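Local coordinates for protein packaging enzyme P4 (Pseudomonas phage phi13, PDB 4BLP) that probably hydrolyses nucleoside triphosphates as a hexameric, RecA-like helicase motor that packages viral RNA, at residues 51-56 and 63-68; 97-100 and 105-108; 137-142 and 147-152; 188-191 and 195-198; 280-283 and 288-291. All blocks are in the same frame, centred on the assembly; numbering follows the deposited sequence. Where two conformers were deposited one is given.

Contact 1. Residues 51-56 and 63-68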
loop_
_atom_site.group_PDB
_atom_site.type_symbol
_atom_site.label_atom_id
_atom_site.label_comp_id
_atom_site.label_asym_id
_atom_site.label_seq_id
_atom_site.Cartn_x
_atom_site.Cartn_y
_atom_site.Cartn_z
ATOM N N LYS D 51 -5.828 -32.205 -1.501
ATOM C CA LYS D 51 -6.959 -33.137 -1.454
ATOM C C LYS D 51 -7.527 -33.313 -0.035
ATOM O O LYS D 51 -8.645 -33.802 0.106
ATOM C CB LYS D 51 -6.521 -34.524 -1.983
ATOM C CG LYS D 51 -7.132 -34.922 -3.298
ATOM C CD LYS D 51 -6.616 -36.300 -3.708
ATOM C CE LYS D 51 -7.746 -37.187 -4.144
ATOM N NZ LYS D 51 -7.247 -38.481 -4.675
ATOM N N LYS D 52 -6.755 -32.952 1.009
ATOM C CA LYS D 52 -7.198 -33.101 2.397
ATOM C C LYS D 52 -8.353 -32.152 2.737
ATOM O O LYS D 52 -8.621 -31.202 1.994
ATOM C CB LYS D 52 -6.021 -32.885 3.368
ATOM C CG LYS D 52 -4.970 -33.987 3.208
ATOM C CD LYS D 52 -3.885 -33.877 4.256
ATOM C CE LYS D 52 -2.914 -35.030 4.169
ATOM N NZ LYS D 52 -1.781 -34.853 5.117
ATOM N N SER D 53 -9.061 -32.444 3.832
ATOM C CA SER D 53 -10.175 -31.625 4.276
ATOM C C SER D 53 -9.665 -30.254 4.702
ATOM O O SER D 53 -8.456 -30.096 4.959
ATOM C CB SER D 53 -10.868 -32.273 5.463
ATOM O OG SER D 53 -10.004 -32.316 6.585
ATOM N N LEU D 54 -10.580 -29.305 4.862
ATOM C CA LEU D 54 -10.177 -27.951 5.323
ATOM C C LEU D 54 -9.559 -28.036 6.732
ATOM O O LEU D 54 -8.568 -27.351 7.002
ATOM C CB LEU D 54 -11.364 -27.010 5.318
ATOM C CG LEU D 54 -11.815 -26.622 3.886
ATOM C CD1 LEU D 54 -13.245 -26.076 3.890
ATOM C CD2 LEU D 54 -10.899 -25.529 3.298
ATOM N N ARG D 55 -10.114 -28.885 7.624
ATOM C CA ARG D 55 -9.527 -28.998 8.970
ATOM C C ARG D 55 -8.127 -29.598 8.945
ATOM O O ARG D 55 -7.330 -29.350 9.862
ATOM C CB ARG D 55 -10.436 -29.798 9.915
ATOM C CG ARG D 55 -10.613 -31.256 9.584
ATOM C CD ARG D 55 -11.205 -31.999 10.788
ATOM N NE ARG D 55 -10.470 -31.769 12.039
ATOM C CZ ARG D 55 -9.465 -32.523 12.472
ATOM N NH1 ARG D 55 -9.039 -33.553 11.752
ATOM N NH2 ARG D 55 -8.873 -32.252 13.627
ATOM N N ASP D 56 -7.826 -30.375 7.926
ATOM C CA ASP D 56 -6.516 -31.024 7.814
ATOM C C ASP D 56 -5.545 -30.265 6.890
ATOM O O ASP D 56 -4.533 -30.823 6.453
ATOM C CB ASP D 56 -6.677 -32.467 7.328
ATOM C CG ASP D 56 -7.346 -33.418 8.320
ATOM O OD1 ASP D 56 -7.439 -33.074 9.515
ATOM O OD2 ASP D 56 -7.791 -34.489 7.893
ATOM N N PRO D 63 -18.582 -32.694 3.921
ATOM C CA PRO D 63 -20.001 -32.260 3.941
ATOM C C PRO D 63 -20.351 -31.444 5.193
ATOM O O PRO D 63 -21.272 -30.624 5.145
ATOM C CB PRO D 63 -20.776 -33.589 3.920
ATOM C CG PRO D 63 -19.804 -34.559 3.265
ATOM C CD PRO D 63 -18.457 -34.162 3.789
ATOM N N SER D 64 -19.600 -31.629 6.298
ATOM C CA SER D 64 -19.843 -30.884 7.542
ATOM C C SER D 64 -19.207 -29.473 7.562
ATOM O O SER D 64 -19.517 -28.682 8.461
ATOM C CB SER D 64 -19.294 -31.666 8.732
ATOM O OG SER D 64 -17.911 -31.945 8.557
ATOM N N GLU D 65 -18.289 -29.176 6.619
ATOM C CA GLU D 65 -17.553 -27.897 6.663
ATOM C C GLU D 65 -18.152 -26.803 5.798
ATOM O O GLU D 65 -18.496 -27.047 4.648
ATOM C CB GLU D 65 -16.102 -28.099 6.204
ATOM C CG GLU D 65 -15.266 -28.941 7.166
ATOM C CD GLU D 65 -13.865 -29.296 6.693
ATOM O OE1 GLU D 65 -13.668 -29.539 5.476
ATOM O OE2 GLU D 65 -12.963 -29.392 7.560
ATOM N N ILE D 66 -18.268 -25.587 6.339
ATOM C CA ILE D 66 -18.710 -24.432 5.554
ATOM C C ILE D 66 -17.552 -23.436 5.556
ATOM O O ILE D 66 -17.210 -22.912 6.614
ATOM C CB ILE D 66 -20.002 -23.762 6.056
ATOM C CG1 ILE D 66 -21.176 -24.770 6.136
ATOM C CG2 ILE D 66 -20.372 -22.551 5.131
ATOM C CD1 ILE D 66 -22.353 -24.222 6.985
ATOM N N LEU D 67 -17.008 -23.142 4.384
ATOM C CA LEU D 67 -15.949 -22.142 4.248
ATOM C C LEU D 67 -16.584 -20.769 4.027
ATOM O O LEU D 67 -17.501 -20.632 3.207
ATOM C CB LEU D 67 -15.070 -22.497 3.027
ATOM C CG LEU D 67 -13.941 -21.510 2.677
ATOM C CD1 LEU D 67 -12.817 -21.553 3.768
ATOM C CD2 LEU D 67 -13.352 -21.859 1.286
ATOM N N PHE D 68 -16.110 -19.752 4.745
ATOM C CA PHE D 68 -16.569 -18.377 4.557
ATOM C C PHE D 68 -15.410 -17.446 4.886
ATOM O O PHE D 68 -14.285 -17.907 5.131
ATOM C CB PHE D 68 -17.826 -18.082 5.405
ATOM C CG PHE D 68 -17.672 -18.167 6.918
ATOM C CD1 PHE D 68 -17.599 -19.404 7.563
ATOM C CD2 PHE D 68 -17.689 -17.014 7.699
ATOM C CE1 PHE D 68 -17.525 -19.482 8.971
ATOM C CE2 PHE D 68 -17.632 -17.094 9.094
ATOM C CZ PHE D 68 -17.512 -18.323 9.719
#
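Leu54 and Glu65 are the nearest backbone neighbours here, their CA atoms 7.5 Å apart. That separation rules out main-chain pairing; the contact joins the loop after helix 47-51 to strand 65-70, outermost in a three-stranded antiparallel sheet. The carboxylate of Glu65 bridges the gap by accepting two consecutive backbone N-H groups: OE1 from Leu54 N at 3.2 Å and OE2 from Arg55 N at 2.9 Å. Each oxygen is met on its syn side, somewhat out of the carboxylate plane. Glutamate suits the place because its chain, extended beyond CG (chi2 174°), spans from strand to loop and ends in two acceptors; OE1 also takes Leu62 N. Alongside these bonds, Leu54 crosses Leu67 at about a right angle and packs against Val76 of the next strand. Within the loop Ser53 OG accepts from Asp56 N, an ST motif. Beside it, Arg55 folds back at chi3 (-52°) and forms a salt bridge from NH1 to Asp56 OD1, 2.8 Å long.

Contact 2. Residues 97-100 and 105-108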
loop_
_atom_site.group_PDB
_atom_site.type_symbol
_atom_site.label_atom_id
_atom_site.label_comp_id
_atom_site.label_asym_id
_atom_site.label_seq_id
_atom_site.Cartn_x
_atom_site.Cartn_y
_atom_site.Cartn_z
ATOM N N THR D 97 -17.594 -24.455 33.667
ATOM C CA THR D 97 -16.493 -25.434 33.684
ATOM C C THR D 97 -16.462 -26.108 32.323
ATOM O O THR D 97 -15.383 -26.370 31.809
ATOM C CB THR D 97 -16.660 -26.446 34.829
ATOM O OG1 THR D 97 -16.635 -25.741 36.072
ATOM C CG2 THR D 97 -15.563 -27.546 34.843
ATOM N N TRP D 98 -17.668 -26.317 31.708
ATOM C CA TRP D 98 -17.705 -26.963 30.380
ATOM C C TRP D 98 -16.828 -26.212 29.366
ATOM O O TRP D 98 -16.027 -26.845 28.656
ATOM C CB TRP D 98 -19.160 -27.136 29.857
ATOM C CG TRP D 98 -19.224 -27.983 28.619
ATOM C CD1 TRP D 98 -19.357 -29.341 28.554
ATOM C CD2 TRP D 98 -19.033 -27.528 27.270
ATOM N NE1 TRP D 98 -19.337 -29.754 27.228
ATOM C CE2 TRP D 98 -19.134 -28.655 26.424
ATOM C CE3 TRP D 98 -18.889 -26.258 26.685
ATOM C CZ2 TRP D 98 -19.016 -28.559 25.028
ATOM C CZ3 TRP D 98 -18.804 -26.158 25.300
ATOM C CH2 TRP D 98 -18.842 -27.305 24.491
ATOM N N PHE D 99 -16.965 -24.870 29.285
ATOM C CA PHE D 99 -16.178 -24.129 28.325
ATOM C C PHE D 99 -14.665 -24.221 28.608
ATOM O O PHE D 99 -13.882 -24.403 27.685
ATOM C CB PHE D 99 -16.623 -22.657 28.301
ATOM C CG PHE D 99 -17.856 -22.537 27.444
ATOM C CD1 PHE D 99 -17.756 -22.541 26.054
ATOM C CD2 PHE D 99 -19.123 -22.514 28.022
ATOM C CE1 PHE D 99 -18.901 -22.489 25.253
ATOM C CE2 PHE D 99 -20.273 -22.456 27.218
ATOM C CZ PHE D 99 -20.143 -22.465 25.835
ATOM N N VAL D 100 -14.266 -24.106 29.866
ATOM C CA VAL D 100 -12.826 -24.173 30.189
ATOM C C VAL D 100 -12.277 -25.600 29.898
ATOM O O VAL D 100 -11.281 -25.757 29.189
ATOM C CB VAL D 100 -12.610 -23.778 31.669
ATOM C CG1 VAL D 100 -11.145 -23.939 32.059
ATOM C CG2 VAL D 100 -13.086 -22.352 31.942
ATOM N N LEU D 105 -11.182 -28.980 22.221
ATOM C CA LEU D 105 -12.142 -29.440 21.224
ATOM C C LEU D 105 -12.862 -28.302 20.570
ATOM O O LEU D 105 -13.252 -28.392 19.409
ATOM C CB LEU D 105 -13.237 -30.366 21.860
ATOM C CG LEU D 105 -12.866 -31.705 22.406
ATOM C CD1 LEU D 105 -14.110 -32.399 22.928
ATOM C CD2 LEU D 105 -12.160 -32.580 21.366
ATOM N N ILE D 106 -13.115 -27.218 21.341
ATOM C CA ILE D 106 -13.886 -26.094 20.783
ATOM C C ILE D 106 -13.153 -25.450 19.576
ATOM O O ILE D 106 -13.812 -24.865 18.714
ATOM C CB ILE D 106 -14.182 -25.094 21.928
ATOM C CG1 ILE D 106 -15.277 -25.726 22.859
ATOM C CG2 ILE D 106 -14.634 -23.700 21.416
ATOM C CD1 ILE D 106 -15.364 -25.042 24.302
ATOM N N ARG D 107 -11.838 -25.635 19.458
ATOM C CA ARG D 107 -11.104 -25.122 18.269
ATOM C C ARG D 107 -11.629 -25.764 16.970
ATOM O O ARG D 107 -11.470 -25.190 15.905
ATOM C CB ARG D 107 -9.610 -25.444 18.414
ATOM C CG ARG D 107 -8.941 -24.794 19.643
ATOM C CD ARG D 107 -7.524 -25.362 19.783
ATOM N NE ARG D 107 -6.908 -25.023 21.062
ATOM C CZ ARG D 107 -6.251 -23.894 21.301
ATOM N NH1 ARG D 107 -6.110 -22.983 20.345
ATOM N NH2 ARG D 107 -5.728 -23.667 22.497
ATOM N N ALA D 108 -12.225 -26.987 17.080
ATOM C CA ALA D 108 -12.771 -27.700 15.920
ATOM C C ALA D 108 -14.063 -27.082 15.364
ATOM O O ALA D 108 -14.462 -27.387 14.223
ATOM C CB ALA D 108 -13.048 -29.148 16.310
#
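Ile106 reaches into the corner between two consecutive short helices, 95-101 and 103-106, and meets Trp98 and Phe99 of the first. The CA atoms of Ile106 and Phe99 are 8.1 Å from each other, and the side chain of Ile106 spans the difference in a small helix-helix core, its tip reaching the main chain of Phe99. From the CA of Ile106, CB points toward the first helix and there the chain branches. The CG2 methyl packs on Ala198 of helix 193-205. The longer arm leaves with CG1 anti to the carbonyl carbon (chi1 -73°), which aims it at the aromatic pair; CG1 lies 4.2 Å from Trp98 CH2. Chi2 of 162° then stretches the arm out, and CD1 lodges in the angle between the two rings, 3.8 Å from Trp98 CZ3. A slender, beta-branched isoleucine suits this spot, offering one methyl to the aromatics and another to the neighbouring helix. The rings brace each other too, with Trp98 CE3 3.8 Å above the centre of the Phe99 ring. Trp98 also packs on Ala88 and Leu89 of helix 79-91, and Phe99 on Val199 and Leu203. At the tip, Ile106 CD1 rests 3.7 Å from Phe99 O.

Contact 3. Residues 137-142 and 147-152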
loop_
_atom_site.group_PDB
_atom_site.type_symbol
_atom_site.label_atom_id
_atom_site.label_comp_id
_atom_site.label_asym_id
_atom_site.label_seq_id
_atom_site.Cartn_x
_atom_site.Cartn_y
_atom_site.Cartn_z
ATOM N N HIS D 137 -36.962 -16.945 16.434
ATOM C CA HIS D 137 -36.453 -16.712 17.792
ATOM C C HIS D 137 -37.170 -15.613 18.512
ATOM O O HIS D 137 -37.554 -14.627 17.900
ATOM C CB HIS D 137 -34.948 -16.340 17.684
ATOM C CG HIS D 137 -34.135 -17.433 17.062
ATOM N ND1 HIS D 137 -33.915 -17.501 15.679
ATOM C CD2 HIS D 137 -33.634 -18.548 17.637
ATOM C CE1 HIS D 137 -33.211 -18.615 15.492
ATOM N NE2 HIS D 137 -33.049 -19.290 16.629
ATOM N N ASN D 138 -37.263 -15.747 19.845
ATOM C CA ASN D 138 -37.928 -14.756 20.676
ATOM C C ASN D 138 -36.907 -13.747 21.155
ATOM O O ASN D 138 -36.223 -13.958 22.159
ATOM C CB ASN D 138 -38.670 -15.439 21.862
ATOM C CG ASN D 138 -39.623 -14.531 22.595
ATOM O OD1 ASN D 138 -39.673 -13.318 22.380
ATOM N ND2 ASN D 138 -40.404 -15.099 23.498
ATOM N N TRP D 139 -36.705 -12.696 20.356
ATOM C CA TRP D 139 -35.782 -11.609 20.678
ATOM C C TRP D 139 -36.390 -10.353 20.132
ATOM O O TRP D 139 -36.420 -10.199 18.906
ATOM C CB TRP D 139 -34.375 -11.833 20.092
ATOM C CG TRP D 139 -33.471 -10.624 20.224
ATOM C CD1 TRP D 139 -33.024 -9.817 19.219
ATOM C CD2 TRP D 139 -32.896 -10.111 21.436
ATOM N NE1 TRP D 139 -32.252 -8.803 19.737
ATOM C CE2 TRP D 139 -32.143 -8.968 21.092
ATOM C CE3 TRP D 139 -32.980 -10.489 22.800
ATOM C CZ2 TRP D 139 -31.457 -8.206 22.049
ATOM C CZ3 TRP D 139 -32.240 -9.774 23.737
ATOM C CH2 TRP D 139 -31.505 -8.635 23.362
ATOM N N GLN D 140 -36.907 -9.475 21.050
ATOM C CA GLN D 140 -37.561 -8.188 20.716
ATOM C C GLN D 140 -38.939 -8.439 20.107
ATOM O O GLN D 140 -39.883 -7.753 20.471
ATOM C CB GLN D 140 -36.680 -7.299 19.800
ATOM C CG GLN D 140 -35.275 -7.041 20.375
ATOM C CD GLN D 140 -35.346 -6.331 21.705
ATOM O OE1 GLN D 140 -35.806 -5.191 21.799
ATOM N NE2 GLN D 140 -34.909 -6.993 22.780
ATOM N N VAL D 141 -39.051 -9.405 19.171
ATOM C CA VAL D 141 -40.311 -9.888 18.570
ATOM C C VAL D 141 -40.297 -11.397 18.758
ATOM O O VAL D 141 -39.217 -11.970 18.911
ATOM C CB VAL D 141 -40.536 -9.476 17.098
ATOM C CG1 VAL D 141 -40.638 -7.956 16.970
ATOM C CG2 VAL D 141 -39.456 -10.054 16.170
ATOM N N ARG D 142 -41.475 -12.053 18.708
ATOM C CA ARG D 142 -41.556 -13.490 18.946
ATOM C C ARG D 142 -40.961 -14.349 17.841
ATOM O O ARG D 142 -40.608 -15.501 18.103
ATOM C CB ARG D 142 -43.032 -13.902 19.147
ATOM C CG ARG D 142 -43.596 -13.389 20.466
ATOM C CD ARG D 142 -44.999 -13.876 20.698
ATOM N NE ARG D 142 -45.528 -13.297 21.926
ATOM C CZ ARG D 142 -46.807 -13.318 22.267
ATOM N NH1 ARG D 142 -47.704 -13.892 21.474
ATOM N NH2 ARG D 142 -47.204 -12.765 23.404
ATOM N N GLY D 147 -30.100 -15.476 12.338
ATOM C CA GLY D 147 -29.117 -14.548 11.786
ATOM C C GLY D 147 -28.407 -13.835 12.914
ATOM O O GLY D 147 -28.224 -14.382 14.001
ATOM N N LEU D 148 -28.019 -12.589 12.646
ATOM C CA LEU D 148 -27.326 -11.735 13.585
ATOM C C LEU D 148 -28.164 -10.519 13.831
ATOM O O LEU D 148 -28.684 -9.940 12.867
ATOM C CB LEU D 148 -25.966 -11.354 12.938
ATOM C CG LEU D 148 -25.083 -10.349 13.671
ATOM C CD1 LEU D 148 -24.632 -10.906 15.069
ATOM C CD2 LEU D 148 -23.837 -10.006 12.817
ATOM N N HIS D 149 -28.294 -10.121 15.110
ATOM C CA HIS D 149 -28.982 -8.878 15.498
ATOM C C HIS D 149 -27.912 -7.966 16.061
ATOM O O HIS D 149 -27.264 -8.341 17.030
ATOM C CB HIS D 149 -30.083 -9.126 16.554
ATOM C CG HIS D 149 -30.881 -7.894 16.853
ATOM N ND1 HIS D 149 -32.166 -7.740 16.363
ATOM C CD2 HIS D 149 -30.534 -6.772 17.536
ATOM C CE1 HIS D 149 -32.577 -6.552 16.795
ATOM N NE2 HIS D 149 -31.630 -5.924 17.492
ATOM N N VAL D 150 -27.703 -6.799 15.486
ATOM C CA VAL D 150 -26.658 -5.939 16.043
ATOM C C VAL D 150 -27.277 -4.784 16.817
ATOM O O VAL D 150 -28.320 -4.243 16.422
ATOM C CB VAL D 150 -25.659 -5.428 14.968
ATOM C CG1 VAL D 150 -24.921 -6.603 14.316
ATOM C CG2 VAL D 150 -26.370 -4.589 13.921
ATOM N N VAL D 151 -26.616 -4.388 17.898
ATOM C CA VAL D 151 -27.021 -3.268 18.741
ATOM C C VAL D 151 -25.974 -2.211 18.513
ATOM O O VAL D 151 -24.822 -2.424 18.850
ATOM C CB VAL D 151 -27.145 -3.701 20.232
ATOM C CG1 VAL D 151 -27.493 -2.494 21.138
ATOM C CG2 VAL D 151 -28.187 -4.820 20.362
ATOM N N VAL D 152 -26.384 -1.053 17.935
ATOM C CA VAL D 152 -25.464 -0.034 17.471
ATOM C C VAL D 152 -25.582 1.251 18.259
ATOM O O VAL D 152 -26.664 1.647 18.650
ATOM C CB VAL D 152 -25.732 0.248 15.948
ATOM C CG1 VAL D 152 -24.664 1.131 15.345
ATOM C CG2 VAL D 152 -25.803 -1.056 15.145
#
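Trp139 and His149 meet in a T-shaped (edge-to-face) stack, the tight part of a contact between a loop and strand 147-152 of the RecA-like central sheet. Their planes stand at 81°, and the centroid of the indole's five-membered ring is 4.5 Å from that of the imidazole. The N-H edge of Trp139 does the touching: NE1 sits 3.3 Å above the His149 ring, over its centre. CG of Trp139 lies anti to the backbone N (chi1 171°), carrying the indole across from the loop. Gln140 lays NE2 3.6 Å above one indole face, offset toward the rim, and Trp162 of helix 159-164 and Val254 of strand 252-257 add apolar packing. The outer part is looser. His137 points toward the strand but its ring stops short of contact, and Asn138 and Arg142 are exposed to solvent. His149 is tied at both ring nitrogens, NE2 to Thr281 OG1 and ND1 to His144 NE2, which should fix its rotation and so the face it presents. The geometry is consistent with a polarised N-H edge meeting the pi face of the imidazole, an attraction that suits tryptophan and histidine and probably holds the loop on the sheet.

Contact 4. Residues 188-191 and 195-198; sequences IAVA and EMLA
Glu195 reaches back from the first turn of helix 193-205 to the chain leaving strand 187-189, at the start of a beta-alpha-beta crossover in the RecA-like sheet. The polar part is a hydrogen bond from Ala191 N to Glu195 OE1, 2.8 Å long with an N-H...O angle of 158°; the donor approaches from above the carboxylate plane, 43° out of it. A water modelled between Ala189 O and Glu195 OE2 would be a second link, but it lies too close to OE2 to be trusted. The apolar part centres on Val190, which points toward the helix. Its CG1 lies 3.8 Å from Glu195 CG, and CG2 lies 3.7 Å from Met196 CB. A branched valine fits, serving both residues with separate methyls. The ionic part crosses the subunit boundary: Arg128 of the second subunit forms a salt bridge with Glu195 OE1 through NH2, while Leu125 of that subunit packs on Ala191. One carboxylate oxygen thus receives a backbone N-H and a foreign guanidinium, so this strand-to-helix turn is tied directly to the hexamer interface.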
loop_
_atom_site.group_PDB
_atom_site.type_symbol
_atom_site.label_atom_id
_atom_site.label_comp_id
_atom_site.label_asym_id
_atom_site.label_seq_id
_atom_site.Cartn_x
_atom_site.Cartn_y
_atom_site.Cartn_z
ATOM N N ILE D 188 -18.821 -15.182 29.614
ATOM C CA ILE D 188 -17.733 -16.043 29.212
ATOM C C ILE D 188 -16.734 -15.142 28.475
ATOM O O ILE D 188 -17.118 -14.516 27.501
ATOM C CB ILE D 188 -18.220 -17.208 28.340
ATOM C CG1 ILE D 188 -19.249 -18.110 29.087
ATOM C CG2 ILE D 188 -16.997 -18.019 27.854
ATOM C CD1 ILE D 188 -19.858 -19.162 28.327
ATOM N N ALA D 189 -15.488 -15.083 28.951
ATOM C CA ALA D 189 -14.467 -14.245 28.340
ATOM C C ALA D 189 -13.789 -15.031 27.216
ATOM O O ALA D 189 -13.449 -16.203 27.401
ATOM C CB ALA D 189 -13.456 -13.827 29.410
ATOM N N VAL D 190 -13.546 -14.381 26.075
ATOM C CA VAL D 190 -12.895 -15.060 24.925
ATOM C C VAL D 190 -11.759 -14.171 24.434
ATOM O O VAL D 190 -11.744 -12.967 24.745
ATOM C CB VAL D 190 -13.888 -15.423 23.776
ATOM C CG1 VAL D 190 -14.952 -16.423 24.278
ATOM C CG2 VAL D 190 -14.545 -14.164 23.208
ATOM N N ALA D 191 -10.831 -14.757 23.631
ATOM C CA ALA D 191 -9.664 -14.011 23.179
ATOM C C ALA D 191 -9.720 -13.595 21.704
ATOM O O ALA D 191 -9.491 -12.416 21.397
ATOM C CB ALA D 191 -8.392 -14.821 23.456
ATOM N N GLU D 195 -12.572 -18.165 18.647
ATOM C CA GLU D 195 -13.130 -18.592 19.935
ATOM C C GLU D 195 -14.473 -17.874 20.170
ATOM O O GLU D 195 -15.421 -18.484 20.653
ATOM C CB GLU D 195 -12.129 -18.273 21.074
ATOM C CG GLU D 195 -12.617 -18.803 22.410
ATOM C CD GLU D 195 -11.715 -18.429 23.582
ATOM O OE1 GLU D 195 -10.869 -17.511 23.441
ATOM O OE2 GLU D 195 -11.907 -19.027 24.661
ATOM N N MET D 196 -14.524 -16.580 19.894
ATOM C CA MET D 196 -15.768 -15.814 20.074
ATOM C C MET D 196 -16.908 -16.460 19.278
ATOM O O MET D 196 -17.959 -16.727 19.855
ATOM C CB MET D 196 -15.547 -14.360 19.610
ATOM C CG MET D 196 -16.786 -13.448 19.816
ATOM S SD MET D 196 -18.088 -13.667 18.552
ATOM C CE MET D 196 -17.204 -13.009 17.105
ATOM N N LEU D 197 -16.693 -16.750 17.986
ATOM C CA LEU D 197 -17.756 -17.317 17.160
ATOM C C LEU D 197 -18.145 -18.727 17.596
ATOM O O LEU D 197 -19.321 -19.032 17.620
ATOM C CB LEU D 197 -17.374 -17.325 15.679
ATOM C CG LEU D 197 -18.536 -17.608 14.705
ATOM C CD1 LEU D 197 -19.772 -16.673 14.902
ATOM C CD2 LEU D 197 -18.052 -17.499 13.284
ATOM N N ALA D 198 -17.168 -19.584 17.897
ATOM C CA ALA D 198 -17.463 -20.955 18.304
ATOM C C ALA D 198 -18.286 -20.947 19.597
ATOM O O ALA D 198 -19.308 -21.645 19.684
ATOM C CB ALA D 198 -16.155 -21.741 18.488
HETATM O O HOH W 1 -12.095 -18.395 27.000
#

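Contact 5. Residues 280-283 and 288-291; sequences MTVV and VVSQ
Thr281 and Gln291 lie side by side, pointing the same way, and join through their polar ends. Gln291 is extended, with CG anti to the backbone N (chi1 -176°), which carries its amide alongside the threonine; NE2 then donates to Thr281 OG1 at 2.8 Å with an N-H...O angle of 168°, and the hydroxyl oxygen lies close to the amide plane. Each has a further polar partner: His149 NE2 bonds to Thr281 OG1, and Gln140 OE1 to Gln291 NE2. Threonine suits the place by joining this hydroxyl to a methyl, CG2, which meets Val288 CG2 at 3.8 Å, the two side chains crossing at about a right angle. Trp162 of helix 159-164 packs on Thr281, Val283 and Val288 on this same face. Strands 279-284 and 287-295 form an antiparallel hairpin interrupted by a classic beta bulge, where Val289 and Ser290 both face Val282. The bulged residues bond to Val282 through the main chain: Val282 N to Ser290 O at 2.9 Å, and Val289 N to Val282 O at 2.7 Å. On the other face, small Ser290 lies directly against the branched Val282, its OG 3.4 Å from Val282 CG2. Val289, at the corner of the chain, instead turns CB obliquely against Val282 CG1, 4.0 Å away. Val282 also packs on Tyr270 of helix 266-274.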
loop_
_atom_site.group_PDB
_atom_site.type_symbol
_atom_site.label_atom_id
_atom_site.label_comp_id
_atom_site.label_asym_id
_atom_site.label_seq_id
_atom_site.Cartn_x
_atom_site.Cartn_y
_atom_site.Cartn_z
ATOM N N MET D 280 -31.436 -4.931 13.645
ATOM C CA MET D 280 -30.568 -3.890 14.168
ATOM C C MET D 280 -31.368 -3.030 15.137
ATOM O O MET D 280 -32.490 -2.638 14.827
ATOM C CB MET D 280 -30.042 -2.997 13.010
ATOM C CG MET D 280 -29.153 -1.871 13.509
ATOM S SD MET D 280 -28.478 -0.868 12.172
ATOM C CE MET D 280 -29.823 0.347 12.004
ATOM N N THR D 281 -30.774 -2.711 16.280
ATOM C CA THR D 281 -31.334 -1.788 17.281
ATOM C C THR D 281 -30.340 -0.666 17.478
ATOM O O THR D 281 -29.158 -0.941 17.715
ATOM C CB THR D 281 -31.619 -2.508 18.641
ATOM O OG1 THR D 281 -32.535 -3.578 18.424
ATOM C CG2 THR D 281 -32.210 -1.551 19.704
ATOM N N VAL D 282 -30.800 0.578 17.343
ATOM C CA VAL D 282 -29.968 1.768 17.612
ATOM C C VAL D 282 -30.293 2.195 19.041
ATOM O O VAL D 282 -31.478 2.384 19.388
ATOM C CB VAL D 282 -30.202 2.931 16.603
ATOM C CG1 VAL D 282 -29.365 4.162 16.994
ATOM C CG2 VAL D 282 -29.881 2.484 15.179
ATOM N N VAL D 283 -29.254 2.332 19.873
ATOM C CA VAL D 283 -29.433 2.717 21.271
ATOM C C VAL D 283 -28.734 4.057 21.552
ATOM O O VAL D 283 -27.631 4.310 21.066
ATOM C CB VAL D 283 -28.919 1.577 22.223
ATOM C CG1 VAL D 283 -28.734 2.038 23.670
ATOM C CG2 VAL D 283 -29.829 0.349 22.156
ATOM N N VAL D 288 -33.919 2.481 23.305
ATOM C CA VAL D 288 -34.078 2.231 21.865
ATOM C C VAL D 288 -34.439 3.512 21.142
ATOM O O VAL D 288 -35.474 4.116 21.448
ATOM C CB VAL D 288 -35.141 1.127 21.567
ATOM C CG1 VAL D 288 -35.350 0.946 20.057
ATOM C CG2 VAL D 288 -34.727 -0.201 22.190
ATOM N N VAL D 289 -33.625 3.888 20.155
ATOM C CA VAL D 289 -33.884 5.035 19.274
ATOM C C VAL D 289 -34.720 4.507 18.089
ATOM O O VAL D 289 -35.737 5.091 17.728
ATOM C CB VAL D 289 -32.556 5.705 18.809
ATOM C CG1 VAL D 289 -32.814 6.723 17.691
ATOM C CG2 VAL D 289 -31.835 6.360 19.980
ATOM N N SER D 290 -34.280 3.405 17.503
ATOM C CA SER D 290 -34.933 2.776 16.366
ATOM C C SER D 290 -34.606 1.298 16.353
ATOM O O SER D 290 -33.629 0.874 16.972
ATOM C CB SER D 290 -34.497 3.432 15.059
ATOM O OG SER D 290 -33.149 3.136 14.756
ATOM N N GLN D 291 -35.449 0.507 15.671
ATOM C CA GLN D 291 -35.224 -0.921 15.592
ATOM C C GLN D 291 -35.797 -1.438 14.291
ATOM O O GLN D 291 -36.847 -0.976 13.879
ATOM C CB GLN D 291 -35.856 -1.604 16.800
ATOM C CG GLN D 291 -35.594 -3.137 16.869
ATOM C CD GLN D 291 -36.141 -3.640 18.180
ATOM O OE1 GLN D 291 -37.354 -3.840 18.325
ATOM N NE2 GLN D 291 -35.266 -3.792 19.167
#

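From the N terminus, the five contacts close one after another, each over a short connection of three to six residues, and none nests in or crosses another. Contact 1 ties a loop to the small antiparallel sheet. Contact 2 joins two short helices, which pack on strand 187-189 and helix 193-205 through Phe99 with Ile188 and Ile106 with Ala198. Contact 3 sets the loop after strand 136-137 on strand 147-152. Contact 4 closes the turn from strand 187-189 into helix 193-205, at one edge of the central sheet. Contact 5 closes the hairpin 279-284/287-295 and touches contact 3 directly between neighbouring strands 147-152 and 279-284. Contacts 1 and 5 are the farthest apart, about 37 Å between centres.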